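Local coordinates for peptidase M42 (Thaumarchaeota archaeon SCGC AB-539-E09, PDB 5DS0), which probably acts as a metal-dependent aminopeptidase of the M42 (TET) family, removing amino acids from the N-termini of peptides in a twelve-subunit assembly with bound cobalt, at residues S48-A53 and Q222-V227; L62-T67 and G303-N308; Q94-Q99 and R134-D139. All coordinates share one frame; numbering follows the deposited sequence.

Contact 1. Residues S48-A53 and Q222-V227; sequences SVTFIA and QTTAHV
Ser48 and Thr50 meet Thr224 through the methylene and hydroxyl of Ser48, the hydroxyl of Thr50, and the hydroxyl and methyl of Thr224; no ring or amide of either segment offers a face or edge to the other. The flat group that matters is the carboxylate of Asp44, whose OD2 is hydrogen-bonded to the hydroxyls of Ser48, Thr223 and Thr224, while Ser48 OG also accepts the N-H of Val212. Across the segments, CB of Ser48 approaches OG1 of Thr224 at 3.2 Å, while Ser48 OG lies 3.3 Å from the same Thr224 OG1. Two residues on, within strand 49-53, Thr50 OG1 lies 4.0 Å from Thr224 CG2, the two threonine side chains crossing obliquely. The torsion of Thr224 (chi1 -76°) sets this division of labour: it sends OG1 to the backbone N side, near Ser48, and the methyl opposite that N, toward Thr50.

Thr50 OG1 has its polar partner on the next strand, Ser209 OG, and Thr224 also packs on Ser209. Helix 219-228, the connection in the beta-alpha-beta crossover from strand 205-211 to strand 232-240, lies against the sheet here through Thr224, by its hydroxyl and its methyl. Three hydroxyls converging on one buried oxygen are consistent with an ionised Asp44, although Gly220 O competes for Thr223 OG1 and, weakly, Thr224 OG1; the hydrogen bonds to Asp44 OD2 would restrict the rotation of Ser48 and Thr224.

Contact 2. Residues L62-T67 and G303-N308; sequences LMAGHT and GRIHMN. With CO (cobalt (II) ion), chain T.
Ile305 reaches Leu62 and Ala64 because its CG1 stands opposite its own carbonyl carbon (chi1 -73°) and the chain then runs on extended (chi2 162°), which makes CD1 the leading atom. Leu62 answers with CG opposite its backbone N (chi1 174°) and presents the CD2 branch. The Leu62 CD2 to Ile305 CD1 distance is 4.0 Å, and Leu62 CD2 lies 4.1 Å from Ile305 CG1, so one leucine methyl rests against the last two carbons of the isoleucine. Ala64, two residues on and on the same face of the strand, brings its CB to 4.1 Å from Ile305 CD1. All three residues are buried, and every cross-segment approach is apolar.

Ile305, carried by the short helix 302-305, also touches Ala233 and Val235 of the neighbouring parallel strand 232-240, so its side chain packs on two adjacent strands. The selenomethionine Met63 points to the other face, against Leu188 and Ile192 of helix 179-197. Two residues after Ala64 comes His66, whose NE2 binds cobalt at 2.1 Å; the ring's ND1 is hydrogen-bonded to Asp68 O, which holds its rotation. Asp180, Glu214 and Glu237 complete that metal site, and Asp180 is shared with the second cobalt. A central parallel strand packed by helices on both faces and leading to a metal-binding histidine is characteristic of the alpha/beta catalytic domain of co-catalytic metallo-aminopeptidases such as the M42 family.

Contact 3. Residues Q94-Q99 and R134-D139; sequences QVLLGQ and RDMFID
Met136, a selenomethionine, points its CB toward Leu96 and Leu97, and its chain runs out nearly straight past CG (chi2 -179°, chi3 -166°) into the angle between the two leucines. CG comes first to the side of Leu97, 4.1 Å from its CD2. Next along the chain, Met136 SE lies 3.8 Å from Leu96 CB and 4.0 Å from Leu96 CD1, and this side chain crosses that of Leu96 at about a right angle. At the tip, Met136 CE ends 3.9 Å from Leu97 CG.

The leucines are offered by a type II turn from Leu96 to Gln99, closed by Gln99 N to Leu96 O at 3.2 Å, with Gly98 at the positive phi (85°) of its third position, which favours glycine. This turn leads into strand 100-105 of a closed six-stranded antiparallel barrel, the second domain found in M42 peptidases and separate from the catalytic one. Met136 is in the segment that carries barrel strand 137-139 and also touches Phe85 and Ile114 of the adjoining strands. The same segments face another copy of the protein: Gln94 is hydrogen-bonded to Lys129 O and Val131 N of a neighbouring subunit, and Asp139 forms a salt bridge with Arg322 of that subunit.

Contacts 1 and 2 both pack helical segments on the same mixed sheet and lie close, with centres 9 Å apart. They touch directly: Gln222 OE1 of contact 1 is 3.1 Å from Arg304 NE of contact 2, a probable hydrogen bond, and Ala225 CB packs 4.2 Å from Ile305 CA. Contact 3 lies on the far side of the chain's centre, its centre 35 Å from that of contact 1 and 32 Å from that of contact 2; its nearest atoms stay about 16 Å from those of contact 2. Only contact 2 holds a metal ligand, His66. The side chain of Ser48 in contact 1 is about 13 Å from a cobalt, and that of Leu96 in contact 3 about 14 Å from one.

Contact 1. Residues S48-A53 and Q222-V227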
loop_
_atom_site.group_PDB
_atom_site.type_symbol
_atom_site.label_atom_id
_atom_site.label_comp_id
_atom_site.label_asym_id
_atom_site.label_seq_id
_atom_site.Cartn_x
_atom_site.Cartn_y
_atom_site.Cartn_z
ATOM N N SER C 48 35.856 -27.958 -23.358
ATOM C CA SER C 48 36.876 -26.905 -23.449
ATOM C C SER C 48 38.039 -27.406 -24.268
ATOM O O SER C 48 38.539 -28.500 -24.018
ATOM C CB SER C 48 37.423 -26.506 -22.076
ATOM O OG SER C 48 36.395 -26.253 -21.137
ATOM N N VAL C 49 38.457 -26.624 -25.256
ATOM C CA VAL C 49 39.701 -26.922 -25.961
ATOM C C VAL C 49 40.781 -25.903 -25.542
ATOM O O VAL C 49 40.510 -24.720 -25.336
ATOM C CB VAL C 49 39.588 -27.025 -27.514
ATOM C CG1 VAL C 49 38.354 -27.772 -28.056
ATOM C CG2 VAL C 49 39.564 -25.651 -28.094
ATOM N N THR C 50 42.006 -26.398 -25.438
ATOM C CA THR C 50 43.125 -25.651 -24.926
ATOM C C THR C 50 44.328 -25.832 -25.863
ATOM O O THR C 50 44.693 -26.944 -26.209
ATOM C CB THR C 50 43.490 -26.146 -23.504
ATOM O OG1 THR C 50 42.324 -26.149 -22.658
ATOM C CG2 THR C 50 44.578 -25.275 -22.877
ATOM N N PHE C 51 44.953 -24.722 -26.231
ATOM C CA PHE C 51 46.048 -24.704 -27.178
ATOM C C PHE C 51 47.337 -24.395 -26.466
ATOM O O PHE C 51 47.431 -23.394 -25.757
ATOM C CB PHE C 51 45.793 -23.624 -28.217
ATOM C CG PHE C 51 44.470 -23.755 -28.890
ATOM C CD1 PHE C 51 44.279 -24.733 -29.852
ATOM C CD2 PHE C 51 43.412 -22.935 -28.550
ATOM C CE1 PHE C 51 43.052 -24.880 -30.477
ATOM C CE2 PHE C 51 42.189 -23.067 -29.175
ATOM C CZ PHE C 51 42.006 -24.039 -30.141
ATOM N N ILE C 52 48.341 -25.239 -26.677
ATOM C CA ILE C 52 49.619 -25.114 -25.985
ATOM C C ILE C 52 50.693 -24.567 -26.906
ATOM O O ILE C 52 50.905 -25.073 -28.009
ATOM C CB ILE C 52 50.079 -26.463 -25.423
ATOM C CG1 ILE C 52 48.974 -27.062 -24.546
ATOM C CG2 ILE C 52 51.359 -26.296 -24.619
ATOM C CD1 ILE C 52 49.224 -28.490 -24.099
ATOM N N ALA C 53 51.355 -23.507 -26.454
ATOM C CA ALA C 53 52.558 -22.984 -27.098
ATOM C C ALA C 53 53.731 -23.296 -26.175
ATOM O O ALA C 53 53.831 -22.726 -25.087
ATOM C CB ALA C 53 52.433 -21.486 -27.342
ATOM N N GLN C 222 36.834 -24.936 -14.063
ATOM C CA GLN C 222 37.229 -25.850 -12.986
ATOM C C GLN C 222 37.938 -27.076 -13.534
ATOM O O GLN C 222 39.006 -27.448 -13.058
ATOM C CB GLN C 222 36.008 -26.284 -12.189
ATOM C CG GLN C 222 36.343 -27.020 -10.908
ATOM C CD GLN C 222 35.100 -27.393 -10.117
ATOM O OE1 GLN C 222 34.171 -26.587 -9.994
ATOM N NE2 GLN C 222 35.063 -28.616 -9.591
ATOM N N THR C 223 37.341 -27.672 -14.559
ATOM C CA THR C 223 37.852 -28.880 -15.177
ATOM C C THR C 223 39.077 -28.640 -16.059
ATOM O O THR C 223 39.973 -29.490 -16.118
ATOM C CB THR C 223 36.760 -29.572 -16.002
ATOM O OG1 THR C 223 36.222 -28.651 -16.952
ATOM C CG2 THR C 223 35.625 -30.096 -15.087
ATOM N N THR C 224 39.147 -27.492 -16.722
ATOM C CA THR C 224 40.345 -27.116 -17.488
ATOM C C THR C 224 41.534 -26.796 -16.571
ATOM O O THR C 224 42.667 -27.171 -16.864
ATOM C CB THR C 224 40.072 -25.917 -18.419
ATOM O OG1 THR C 224 39.325 -26.369 -19.552
ATOM C CG2 THR C 224 41.372 -25.292 -18.910
ATOM N N ALA C 225 41.272 -26.123 -15.458
ATOM C CA ALA C 225 42.294 -25.885 -14.460
ATOM C C ALA C 225 42.886 -27.202 -13.930
ATOM O O ALA C 225 44.104 -27.300 -13.708
ATOM C CB ALA C 225 41.722 -25.081 -13.306
ATOM N N HIS C 226 42.024 -28.197 -13.710
ATOM C CA HIS C 226 42.477 -29.517 -13.286
ATOM C C HIS C 226 43.441 -30.122 -14.311
ATOM O O HIS C 226 44.493 -30.653 -13.943
ATOM C CB HIS C 226 41.296 -30.466 -13.043
ATOM C CG HIS C 226 41.715 -31.871 -12.729
ATOM N ND1 HIS C 226 42.052 -32.284 -11.455
ATOM C CD2 HIS C 226 41.880 -32.952 -13.531
ATOM C CE1 HIS C 226 42.409 -33.556 -11.488
ATOM N NE2 HIS C 226 42.312 -33.986 -12.734
ATOM N N VAL C 227 43.076 -30.054 -15.587
ATOM C CA VAL C 227 43.892 -30.636 -16.656
ATOM C C VAL C 227 45.269 -29.964 -16.756
ATOM O O VAL C 227 46.278 -30.640 -16.909
ATOM C CB VAL C 227 43.162 -30.553 -18.019
ATOM C CG1 VAL C 227 44.114 -30.827 -19.176
ATOM C CG2 VAL C 227 41.979 -31.516 -18.049
#

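Contact 2. Residues L62-T67 and G303-N308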
loop_
_atom_site.group_PDB
_atom_site.type_symbol
_atom_site.label_atom_id
_atom_site.label_comp_id
_atom_site.label_asym_id
_atom_site.label_seq_id
_atom_site.Cartn_x
_atom_site.Cartn_y
_atom_site.Cartn_z
ATOM N N LEU C 62 48.175 -20.072 -17.810
ATOM C CA LEU C 62 46.860 -20.370 -18.355
ATOM C C LEU C 62 46.165 -19.073 -18.742
ATOM O O LEU C 62 45.951 -18.215 -17.882
ATOM C CB LEU C 62 46.019 -21.135 -17.333
ATOM C CG LEU C 62 44.557 -21.399 -17.701
ATOM C CD1 LEU C 62 44.419 -22.026 -19.073
ATOM C CD2 LEU C 62 43.906 -22.292 -16.664
HETATM N N MSE C 63 45.835 -18.931 -20.022
HETATM C CA MSE C 63 44.957 -17.871 -20.470
HETATM C C MSE C 63 43.640 -18.475 -20.815
HETATM O O MSE C 63 43.586 -19.471 -21.526
HETATM C CB MSE C 63 45.455 -17.216 -21.726
HETATM C CG MSE C 63 46.713 -16.404 -21.495
HETATM SE SE MSE C 63 46.908 -15.201 -23.047
HETATM C CE MSE C 63 47.548 -16.498 -24.385
ATOM N N ALA C 64 42.553 -17.883 -20.345
ATOM C CA ALA C 64 41.239 -18.461 -20.564
ATOM C C ALA C 64 40.234 -17.422 -21.003
ATOM O O ALA C 64 40.185 -16.331 -20.438
ATOM C CB ALA C 64 40.753 -19.134 -19.299
ATOM N N GLY C 65 39.446 -17.765 -22.018
ATOM C CA GLY C 65 38.283 -16.969 -22.424
ATOM C C GLY C 65 37.153 -17.899 -22.806
ATOM O O GLY C 65 37.352 -18.803 -23.603
ATOM N N HIS C 66 35.978 -17.718 -22.223
ATOM C CA HIS C 66 34.902 -18.681 -22.445
ATOM C C HIS C 66 34.203 -18.438 -23.773
ATOM O O HIS C 66 33.923 -17.300 -24.133
ATOM C CB HIS C 66 33.907 -18.725 -21.264
ATOM C CG HIS C 66 33.087 -17.483 -21.082
ATOM N ND1 HIS C 66 31.877 -17.290 -21.710
ATOM C CD2 HIS C 66 33.278 -16.399 -20.294
ATOM C CE1 HIS C 66 31.367 -16.129 -21.338
ATOM N NE2 HIS C 66 32.201 -15.564 -20.484
ATOM N N THR C 67 33.930 -19.522 -24.500
ATOM C CA THR C 67 33.293 -19.425 -25.799
ATOM C C THR C 67 31.802 -19.652 -25.746
ATOM O O THR C 67 31.120 -19.503 -26.762
ATOM C CB THR C 67 33.871 -20.442 -26.767
ATOM O OG1 THR C 67 33.799 -21.745 -26.170
ATOM C CG2 THR C 67 35.301 -20.103 -27.095
ATOM N N GLY C 303 37.472 -17.283 -10.818
ATOM C CA GLY C 303 36.865 -17.722 -9.578
ATOM C C GLY C 303 37.142 -19.174 -9.254
ATOM O O GLY C 303 37.259 -19.521 -8.078
ATOM N N ARG C 304 37.253 -20.006 -10.291
ATOM C CA ARG C 304 37.588 -21.431 -10.132
ATOM C C ARG C 304 39.066 -21.740 -10.324
ATOM O O ARG C 304 39.633 -22.556 -9.606
ATOM C CB ARG C 304 36.784 -22.287 -11.110
ATOM C CG ARG C 304 35.321 -22.437 -10.766
ATOM C CD ARG C 304 35.061 -23.021 -9.394
ATOM N NE ARG C 304 33.710 -23.570 -9.389
ATOM C CZ ARG C 304 32.590 -22.866 -9.203
ATOM N NH1 ARG C 304 32.641 -21.557 -8.950
ATOM N NH2 ARG C 304 31.400 -23.486 -9.252
ATOM N N ILE C 305 39.674 -21.104 -11.315
ATOM C CA ILE C 305 41.073 -21.333 -11.642
ATOM C C ILE C 305 42.001 -21.052 -10.465
ATOM O O ILE C 305 42.900 -21.857 -10.190
ATOM C CB ILE C 305 41.498 -20.478 -12.851
ATOM C CG1 ILE C 305 40.877 -21.058 -14.127
ATOM C CG2 ILE C 305 43.008 -20.445 -12.990
ATOM C CD1 ILE C 305 40.858 -20.097 -15.294
ATOM N N HIS C 306 41.782 -19.928 -9.770
ATOM C CA HIS C 306 42.699 -19.508 -8.702
ATOM C C HIS C 306 42.595 -20.388 -7.470
ATOM O O HIS C 306 43.417 -20.287 -6.575
ATOM C CB HIS C 306 42.547 -18.018 -8.372
ATOM C CG HIS C 306 41.522 -17.693 -7.318
ATOM N ND1 HIS C 306 40.164 -17.711 -7.556
ATOM C CD2 HIS C 306 41.667 -17.258 -6.040
ATOM C CE1 HIS C 306 39.517 -17.337 -6.465
ATOM N NE2 HIS C 306 40.407 -17.052 -5.530
HETATM N N MSE C 307 41.594 -21.261 -7.452
HETATM C CA MSE C 307 41.335 -22.168 -6.352
HETATM C C MSE C 307 41.762 -23.577 -6.663
HETATM O O MSE C 307 41.537 -24.496 -5.867
HETATM C CB MSE C 307 39.813 -22.214 -6.146
HETATM C CG MSE C 307 39.486 -22.259 -4.669
HETATM SE SE MSE C 307 38.712 -20.512 -4.288
HETATM C CE MSE C 307 36.833 -21.032 -4.658
ATOM N N ASN C 308 42.389 -23.766 -7.815
ATOM C CA ASN C 308 42.851 -25.082 -8.232
ATOM C C ASN C 308 43.994 -25.594 -7.358
ATOM O O ASN C 308 44.975 -24.884 -7.129
ATOM C CB ASN C 308 43.307 -25.033 -9.687
ATOM C CG ASN C 308 43.760 -26.377 -10.196
ATOM O OD1 ASN C 308 44.947 -26.597 -10.399
ATOM N ND2 ASN C 308 42.822 -27.291 -10.378
HETATM CO CO CO T . 31.796 -13.826 -19.397
#

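Contact 3. Residues Q94-Q99 and R134-D139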
loop_
_atom_site.group_PDB
_atom_site.type_symbol
_atom_site.label_atom_id
_atom_site.label_comp_id
_atom_site.label_asym_id
_atom_site.label_seq_id
_atom_site.Cartn_x
_atom_site.Cartn_y
_atom_site.Cartn_z
ATOM N N GLN C 94 13.900 -7.570 -19.597
ATOM C CA GLN C 94 13.489 -6.400 -20.376
ATOM C C GLN C 94 14.151 -6.224 -21.758
ATOM O O GLN C 94 13.661 -5.441 -22.578
ATOM C CB GLN C 94 13.662 -5.155 -19.536
ATOM C CG GLN C 94 12.861 -5.239 -18.243
ATOM C CD GLN C 94 12.417 -3.873 -17.733
ATOM O OE1 GLN C 94 11.957 -3.030 -18.511
ATOM N NE2 GLN C 94 12.560 -3.644 -16.435
ATOM N N VAL C 95 15.222 -6.977 -22.019
ATOM C CA VAL C 95 15.853 -6.999 -23.353
ATOM C C VAL C 95 15.403 -8.157 -24.261
ATOM O O VAL C 95 15.937 -8.307 -25.345
ATOM C CB VAL C 95 17.396 -7.044 -23.279
ATOM C CG1 VAL C 95 17.941 -5.855 -22.527
ATOM C CG2 VAL C 95 17.895 -8.345 -22.642
ATOM N N LEU C 96 14.428 -8.953 -23.829
ATOM C CA LEU C 96 14.047 -10.158 -24.543
ATOM C C LEU C 96 12.901 -9.995 -25.532
ATOM O O LEU C 96 12.993 -10.474 -26.651
ATOM C CB LEU C 96 13.680 -11.254 -23.551
ATOM C CG LEU C 96 14.801 -11.799 -22.667
ATOM C CD1 LEU C 96 14.235 -12.806 -21.672
ATOM C CD2 LEU C 96 15.896 -12.443 -23.507
ATOM N N LEU C 97 11.801 -9.386 -25.117
ATOM C CA LEU C 97 10.622 -9.281 -25.981
ATOM C C LEU C 97 10.912 -8.682 -27.336
ATOM O O LEU C 97 11.616 -7.664 -27.456
ATOM C CB LEU C 97 9.529 -8.446 -25.330
ATOM C CG LEU C 97 8.611 -9.190 -24.361
ATOM C CD1 LEU C 97 7.483 -8.269 -23.915
ATOM C CD2 LEU C 97 8.037 -10.454 -24.983
ATOM N N GLY C 98 10.384 -9.342 -28.363
ATOM C CA GLY C 98 10.474 -8.850 -29.734
ATOM C C GLY C 98 11.747 -9.227 -30.451
ATOM O O GLY C 98 11.960 -8.803 -31.589
ATOM N N GLN C 99 12.570 -10.057 -29.810
ATOM C CA GLN C 99 13.900 -10.371 -30.327
ATOM C C GLN C 99 13.934 -11.660 -31.142
ATOM O O GLN C 99 13.205 -12.589 -30.855
ATOM C CB GLN C 99 14.893 -10.486 -29.184
ATOM C CG GLN C 99 15.098 -9.199 -28.403
ATOM C CD GLN C 99 16.088 -8.246 -29.041
ATOM O OE1 GLN C 99 16.673 -8.523 -30.091
ATOM N NE2 GLN C 99 16.284 -7.114 -28.400
ATOM N N ARG C 134 9.400 -16.252 -17.618
ATOM C CA ARG C 134 8.549 -17.442 -17.437
ATOM C C ARG C 134 7.248 -17.380 -18.257
ATOM O O ARG C 134 6.731 -18.418 -18.656
ATOM C CB ARG C 134 8.234 -17.680 -15.945
ATOM C CG ARG C 134 7.631 -16.471 -15.226
ATOM C CD ARG C 134 7.340 -16.701 -13.757
ATOM N NE ARG C 134 6.363 -17.778 -13.629
ATOM C CZ ARG C 134 6.622 -18.985 -13.120
ATOM N NH1 ARG C 134 5.648 -19.883 -13.078
ATOM N NH2 ARG C 134 7.832 -19.305 -12.630
ATOM N N ASP C 135 6.742 -16.174 -18.522
ATOM C CA ASP C 135 5.504 -15.980 -19.303
ATOM C C ASP C 135 5.739 -15.643 -20.768
ATOM O O ASP C 135 4.808 -15.213 -21.455
ATOM C CB ASP C 135 4.654 -14.855 -18.704
ATOM C CG ASP C 135 4.332 -15.078 -17.234
ATOM O OD1 ASP C 135 4.080 -16.239 -16.835
ATOM O OD2 ASP C 135 4.340 -14.081 -16.476
HETATM N N MSE C 136 6.971 -15.811 -21.248
HETATM C CA MSE C 136 7.274 -15.557 -22.653
HETATM C C MSE C 136 7.332 -16.865 -23.382
HETATM O O MSE C 136 7.341 -17.925 -22.766
HETATM C CB MSE C 136 8.617 -14.862 -22.787
HETATM C CG MSE C 136 8.580 -13.461 -22.212
HETATM SE SE MSE C 136 10.347 -12.600 -22.436
HETATM C CE MSE C 136 10.024 -11.096 -21.204
ATOM N N PHE C 137 7.343 -16.805 -24.709
ATOM C CA PHE C 137 7.589 -17.987 -25.522
ATOM C C PHE C 137 8.158 -17.567 -26.843
ATOM O O PHE C 137 8.302 -16.389 -27.119
ATOM C CB PHE C 137 6.315 -18.807 -25.731
ATOM C CG PHE C 137 5.114 -17.991 -25.732
ATOM C CD1 PHE C 137 4.830 -17.209 -26.832
ATOM C CD2 PHE C 137 4.293 -17.947 -24.605
ATOM C CE1 PHE C 137 3.722 -16.386 -26.840
ATOM C CE2 PHE C 137 3.183 -17.119 -24.587
ATOM C CZ PHE C 137 2.895 -16.336 -25.715
ATOM N N ILE C 138 8.478 -18.552 -27.664
ATOM C CA ILE C 138 9.081 -18.318 -28.941
ATOM C C ILE C 138 8.089 -18.721 -29.998
ATOM O O ILE C 138 7.545 -19.828 -29.981
ATOM C CB ILE C 138 10.396 -19.099 -29.056
ATOM C CG1 ILE C 138 11.428 -18.444 -28.141
ATOM C CG2 ILE C 138 10.922 -19.109 -30.476
ATOM C CD1 ILE C 138 12.490 -19.394 -27.675
ATOM N N ASP C 139 7.885 -17.803 -30.929
ATOM C CA ASP C 139 6.993 -17.988 -32.046
ATOM C C ASP C 139 7.848 -18.329 -33.232
ATOM O O ASP C 139 8.701 -17.540 -33.626
ATOM C CB ASP C 139 6.235 -16.693 -32.306
ATOM C CG ASP C 139 5.199 -16.826 -33.398
ATOM O OD1 ASP C 139 5.159 -17.866 -34.093
ATOM O OD2 ASP C 139 4.402 -15.881 -33.562
#